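Local coordinates for glycosyl hydrolases family 31 family protein (Aspergillus niger, PDB 6DRU) that hydrolyses xyloglucan oligosaccharides, releasing alpha-xylose from their non-reducing terminal glucose, at residues 189-201 with 429-441. Residues are numbered along the deposited sequence; the frame is centred on the assembly and turned at random.
Sequences FIWNMPAEGRMEF and AGTQLSVGKLYPW
Glu196 reaches across to the short helix 432-435, where its OE2 takes a hydrogen bond from Gln432 NE2 at 2.7 Å. The bond is nearly straight; it lies close to the amide plane of Gln432 but meets the carboxylate from above its plane, the two flat groups being turned 79° apart. Glutamate has the length for this: its CG is anti to the carbonyl carbon (chi1 -68°) and the chain then runs extended across the first turn of the helix. Gln432 instead bends at chi2 (69°), which brings its amide back to the carboxylate, while its OE1 is held by Tyr427 OH. The other oxygen, Glu196 OE1, lies beside the methyl Leu433 CD2.

Lys437 N donates to Pro194 O at 3.1 Å, and a weak bond runs from Glu196 N to Leu433 O. The CA atoms of Ala195 and Ser434 are 4.1 Å apart, an approach that the small methyl of Ala195 suits, and the Pro194 ring lays CB against Val435 CG2 at 3.9 Å. Lys437 sets its CB and CG against Pro194 O, then curls away through successive bends so that NZ reaches Pro177 O.

Thr431 and Ser434 form a capping box at the start of the helix. Here the turn between two sheets of the N-terminal beta domain packs on the excursion between TIM-barrel strands 391-394 and 467-469, away from the xylose pocket.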
loop_
_atom_site.group_PDB
_atom_site.type_symbol
_atom_site.label_atom_id
_atom_site.label_comp_id
_atom_site.label_asym_id
_atom_site.label_seq_id
_atom_site.Cartn_x
_atom_site.Cartn_y
_atom_site.Cartn_z
ATOM N N PHE A 189 -11.168 -30.504 -5.803
ATOM C CA PHE A 189 -10.285 -29.369 -6.040
ATOM C C PHE A 189 -9.716 -28.893 -4.712
ATOM O O PHE A 189 -10.453 -28.763 -3.731
ATOM C CB PHE A 189 -11.050 -28.239 -6.743
ATOM C CG PHE A 189 -10.186 -27.097 -7.207
ATOM C CD1 PHE A 189 -9.850 -26.065 -6.344
ATOM C CD2 PHE A 189 -9.734 -27.040 -8.515
ATOM C CE1 PHE A 189 -9.066 -25.009 -6.771
ATOM C CE2 PHE A 189 -8.952 -25.985 -8.949
ATOM C CZ PHE A 189 -8.617 -24.969 -8.076
ATOM N N ILE A 190 -8.409 -28.638 -4.686
ATOM C CA ILE A 190 -7.714 -28.165 -3.495
ATOM C C ILE A 190 -6.969 -26.888 -3.852
ATOM O O ILE A 190 -6.081 -26.903 -4.711
ATOM C CB ILE A 190 -6.734 -29.213 -2.942
ATOM C CG1 ILE A 190 -7.460 -30.521 -2.638
ATOM C CG2 ILE A 190 -6.040 -28.685 -1.691
ATOM C CD1 ILE A 190 -6.540 -31.630 -2.175
ATOM N N TRP A 191 -7.332 -25.788 -3.195
ATOM C CA TRP A 191 -6.630 -24.510 -3.326
ATOM C C TRP A 191 -5.546 -24.490 -2.255
ATOM O O TRP A 191 -5.766 -24.055 -1.123
ATOM C CB TRP A 191 -7.621 -23.359 -3.198
ATOM C CG TRP A 191 -7.075 -21.961 -3.324
ATOM C CD1 TRP A 191 -6.872 -21.072 -2.309
ATOM C CD2 TRP A 191 -6.712 -21.277 -4.531
ATOM N NE1 TRP A 191 -6.392 -19.884 -2.804
ATOM C CE2 TRP A 191 -6.284 -19.985 -4.166
ATOM C CE3 TRP A 191 -6.697 -21.634 -5.884
ATOM C CZ2 TRP A 191 -5.844 -19.051 -5.101
ATOM C CZ3 TRP A 191 -6.261 -20.702 -6.812
ATOM C CH2 TRP A 191 -5.842 -19.426 -6.415
ATOM N N ASN A 192 -4.361 -24.987 -2.616
ATOM C CA ASN A 192 -3.260 -25.197 -1.671
ATOM C C ASN A 192 -2.559 -23.867 -1.385
ATOM O O ASN A 192 -1.443 -23.594 -1.831
ATOM C CB ASN A 192 -2.288 -26.234 -2.217
ATOM C CG ASN A 192 -1.225 -26.628 -1.210
ATOM O OD1 ASN A 192 -1.439 -26.555 0.001
ATOM N ND2 ASN A 192 -0.068 -27.048 -1.707
ATOM N N MET A 193 -3.245 -23.026 -0.607
ATOM C CA MET A 193 -2.781 -21.676 -0.322
ATOM C C MET A 193 -3.068 -21.334 1.137
ATOM O O MET A 193 -4.199 -21.546 1.608
ATOM C CB MET A 193 -3.458 -20.658 -1.246
ATOM C CG MET A 193 -3.305 -20.957 -2.729
ATOM S SD MET A 193 -1.703 -20.452 -3.376
ATOM C CE MET A 193 -1.967 -18.692 -3.567
ATOM N N PRO A 194 -2.084 -20.819 1.876
ATOM C CA PRO A 194 -2.326 -20.380 3.256
ATOM C C PRO A 194 -2.805 -18.942 3.392
ATOM O O PRO A 194 -3.037 -18.495 4.520
ATOM C CB PRO A 194 -0.939 -20.541 3.890
ATOM C CG PRO A 194 -0.007 -20.219 2.775
ATOM C CD PRO A 194 -0.661 -20.721 1.509
ATOM N N ALA A 195 -2.962 -18.216 2.291
ATOM C CA ALA A 195 -3.352 -16.817 2.357
ATOM C C ALA A 195 -4.856 -16.676 2.552
ATOM O O ALA A 195 -5.647 -17.496 2.078
ATOM C CB ALA A 195 -2.924 -16.079 1.087
ATOM N N GLU A 196 -5.244 -15.623 3.264
ATOM C CA GLU A 196 -6.653 -15.275 3.345
ATOM C C GLU A 196 -7.156 -14.828 1.978
ATOM O O GLU A 196 -6.395 -14.364 1.126
ATOM C CB GLU A 196 -6.879 -14.171 4.378
ATOM C CG GLU A 196 -6.640 -14.606 5.813
ATOM C CD GLU A 196 -7.152 -13.597 6.825
ATOM O OE1 GLU A 196 -7.417 -12.441 6.434
ATOM O OE2 GLU A 196 -7.291 -13.959 8.013
ATOM N N GLY A 197 -8.459 -14.979 1.768
ATOM C CA GLY A 197 -9.024 -14.628 0.484
ATOM C C GLY A 197 -10.518 -14.827 0.370
ATOM O O GLY A 197 -11.288 -14.359 1.213
ATOM N N ARG A 198 -10.939 -15.535 -0.674
ATOM C CA ARG A 198 -12.341 -15.553 -1.055
ATOM C C ARG A 198 -12.620 -16.793 -1.888
ATOM O O ARG A 198 -11.800 -17.186 -2.722
ATOM C CB ARG A 198 -12.688 -14.287 -1.843
ATOM C CG ARG A 198 -14.161 -14.009 -2.033
ATOM C CD ARG A 198 -14.341 -13.028 -3.180
ATOM N NE ARG A 198 -13.337 -11.966 -3.143
ATOM C CZ ARG A 198 -12.897 -11.315 -4.214
ATOM N NH1 ARG A 198 -13.366 -11.618 -5.417
ATOM N NH2 ARG A 198 -11.981 -10.365 -4.086
ATOM N N MET A 199 -13.779 -17.399 -1.654
ATOM C CA MET A 199 -14.281 -18.504 -2.461
ATOM C C MET A 199 -15.579 -18.058 -3.115
ATOM O O MET A 199 -16.556 -17.767 -2.417
ATOM C CB MET A 199 -14.510 -19.754 -1.608
ATOM C CG MET A 199 -13.294 -20.647 -1.449
ATOM S SD MET A 199 -13.643 -22.119 -0.458
ATOM C CE MET A 199 -13.276 -21.538 1.195
ATOM N N GLU A 200 -15.592 -17.996 -4.444
ATOM C CA GLU A 200 -16.779 -17.615 -5.206
ATOM C C GLU A 200 -17.282 -18.832 -5.971
ATOM O O GLU A 200 -16.664 -19.250 -6.957
ATOM C CB GLU A 200 -16.480 -16.471 -6.170
ATOM C CG GLU A 200 -16.072 -15.173 -5.519
ATOM C CD GLU A 200 -15.854 -14.073 -6.538
ATOM O OE1 GLU A 200 -16.086 -14.323 -7.741
ATOM O OE2 GLU A 200 -15.445 -12.961 -6.141
ATOM N N PHE A 201 -18.407 -19.386 -5.533
ATOM C CA PHE A 201 -19.046 -20.489 -6.246
ATOM C C PHE A 201 -20.262 -19.959 -7.004
ATOM O O PHE A 201 -21.417 -20.249 -6.692
ATOM C CB PHE A 201 -19.414 -21.606 -5.277
ATOM C CG PHE A 201 -18.224 -22.291 -4.677
ATOM C CD1 PHE A 201 -17.457 -23.161 -5.435
ATOM C CD2 PHE A 201 -17.863 -22.059 -3.361
ATOM C CE1 PHE A 201 -16.355 -23.792 -4.889
ATOM C CE2 PHE A 201 -16.763 -22.687 -2.808
ATOM C CZ PHE A 201 -16.008 -23.557 -3.574
ATOM N N ALA A 429 5.990 -16.826 9.655
ATOM C CA ALA A 429 5.816 -17.418 8.338
ATOM C C ALA A 429 5.194 -16.457 7.336
ATOM O O ALA A 429 4.992 -16.833 6.178
ATOM C CB ALA A 429 4.960 -18.686 8.439
ATOM N N GLY A 430 4.886 -15.240 7.749
ATOM C CA GLY A 430 4.249 -14.269 6.885
ATOM C C GLY A 430 3.361 -13.360 7.706
ATOM O O GLY A 430 3.539 -13.224 8.912
ATOM N N THR A 431 2.409 -12.733 7.029
ATOM C CA THR A 431 1.408 -11.914 7.690
ATOM C C THR A 431 0.085 -12.666 7.750
ATOM O O THR A 431 -0.071 -13.747 7.178
ATOM C CB THR A 431 1.228 -10.572 6.973
ATOM O OG1 THR A 431 0.717 -10.797 5.653
ATOM C CG2 THR A 431 2.555 -9.836 6.886
ATOM N N GLN A 432 -0.871 -12.083 8.476
ATOM C CA GLN A 432 -2.199 -12.682 8.555
ATOM C C GLN A 432 -2.829 -12.812 7.173
ATOM O O GLN A 432 -3.517 -13.799 6.887
ATOM C CB GLN A 432 -3.091 -11.853 9.480
ATOM C CG GLN A 432 -4.510 -12.380 9.614
ATOM C CD GLN A 432 -4.575 -13.698 10.358
ATOM O OE1 GLN A 432 -3.682 -14.030 11.136
ATOM N NE2 GLN A 432 -5.637 -14.458 10.123
ATOM N N LEU A 433 -2.604 -11.829 6.298
ATOM C CA LEU A 433 -3.200 -11.878 4.966
ATOM C C LEU A 433 -2.512 -12.895 4.062
ATOM O O LEU A 433 -3.136 -13.406 3.125
ATOM C CB LEU A 433 -3.164 -10.493 4.321
ATOM C CG LEU A 433 -4.114 -9.467 4.937
ATOM C CD1 LEU A 433 -4.239 -8.237 4.051
ATOM C CD2 LEU A 433 -5.472 -10.094 5.188
ATOM N N SER A 434 -1.239 -13.200 4.315
ATOM C CA SER A 434 -0.477 -14.069 3.426
ATOM C C SER A 434 -0.376 -15.511 3.905
ATOM O O SER A 434 -0.152 -16.402 3.079
ATOM C CB SER A 434 0.939 -13.512 3.227
ATOM O OG SER A 434 1.633 -13.425 4.459
ATOM N N VAL A 435 -0.535 -15.765 5.203
ATOM C CA VAL A 435 -0.273 -17.091 5.754
ATOM C C VAL A 435 -1.219 -17.367 6.920
ATOM O O VAL A 435 -1.085 -18.378 7.620
ATOM C CB VAL A 435 1.207 -17.217 6.171
ATOM C CG1 VAL A 435 1.447 -16.610 7.548
ATOM C CG2 VAL A 435 1.671 -18.667 6.115
ATOM N N GLY A 436 -2.201 -16.479 7.118
ATOM C CA GLY A 436 -3.041 -16.546 8.306
ATOM C C GLY A 436 -3.788 -17.856 8.472
ATOM O O GLY A 436 -3.988 -18.320 9.598
ATOM N N LYS A 437 -4.217 -18.469 7.365
ATOM C CA LYS A 437 -4.959 -19.722 7.451
ATOM C C LYS A 437 -4.138 -20.847 8.064
ATOM O O LYS A 437 -4.706 -21.890 8.407
ATOM C CB LYS A 437 -5.458 -20.136 6.066
ATOM C CG LYS A 437 -6.174 -19.030 5.308
ATOM C CD LYS A 437 -7.464 -18.628 6.004
ATOM C CE LYS A 437 -8.594 -19.590 5.678
ATOM N NZ LYS A 437 -9.348 -20.002 6.892
ATOM N N LEU A 438 -2.823 -20.665 8.204
ATOM C CA LEU A 438 -1.957 -21.678 8.791
ATOM C C LEU A 438 -2.034 -21.713 10.312
ATOM O O LEU A 438 -1.726 -22.752 10.906
ATOM C CB LEU A 438 -0.508 -21.434 8.345
ATOM C CG LEU A 438 0.649 -22.148 9.053
ATOM C CD1 LEU A 438 0.600 -23.646 8.806
ATOM C CD2 LEU A 438 1.984 -21.573 8.612
ATOM N N TYR A 439 -2.463 -20.618 10.947
ATOM C CA TYR A 439 -2.334 -20.499 12.400
ATOM C C TYR A 439 -3.002 -21.635 13.169
ATOM O O TYR A 439 -2.320 -22.271 13.991
ATOM C CB TYR A 439 -2.857 -19.132 12.859
ATOM C CG TYR A 439 -2.560 -18.839 14.311
ATOM C CD1 TYR A 439 -3.445 -19.213 15.315
ATOM C CD2 TYR A 439 -1.388 -18.195 14.680
ATOM C CE1 TYR A 439 -3.171 -18.950 16.643
ATOM C CE2 TYR A 439 -1.106 -17.925 16.004
ATOM C CZ TYR A 439 -2.000 -18.305 16.982
ATOM O OH TYR A 439 -1.719 -18.038 18.302
ATOM N N PRO A 440 -4.294 -21.943 12.982
ATOM C CA PRO A 440 -4.871 -23.059 13.748
ATOM C C PRO A 440 -4.306 -24.408 13.345
ATOM O O PRO A 440 -4.216 -25.310 14.188
ATOM C CB PRO A 440 -6.369 -22.957 13.441
ATOM C CG PRO A 440 -6.423 -22.333 12.096
ATOM C CD PRO A 440 -5.283 -21.353 12.058
ATOM N N TRP A 441 -3.926 -24.570 12.077
ATOM C CA TRP A 441 -3.293 -25.807 11.636
ATOM C C TRP A 441 -1.964 -26.023 12.349
ATOM O O TRP A 441 -1.664 -27.135 12.801
ATOM C CB TRP A 441 -3.099 -25.759 10.119
ATOM C CG TRP A 441 -2.693 -27.048 9.474
ATOM C CD1 TRP A 441 -3.514 -27.950 8.862
ATOM C CD2 TRP A 441 -1.363 -27.566 9.349
ATOM N NE1 TRP A 441 -2.778 -29.002 8.371
ATOM C CE2 TRP A 441 -1.456 -28.790 8.658
ATOM C CE3 TRP A 441 -0.104 -27.116 9.759
ATOM C CZ2 TRP A 441 -0.338 -29.570 8.368
ATOM C CZ3 TRP A 441 1.005 -27.892 9.471
ATOM C CH2 TRP A 441 0.880 -29.105 8.782
#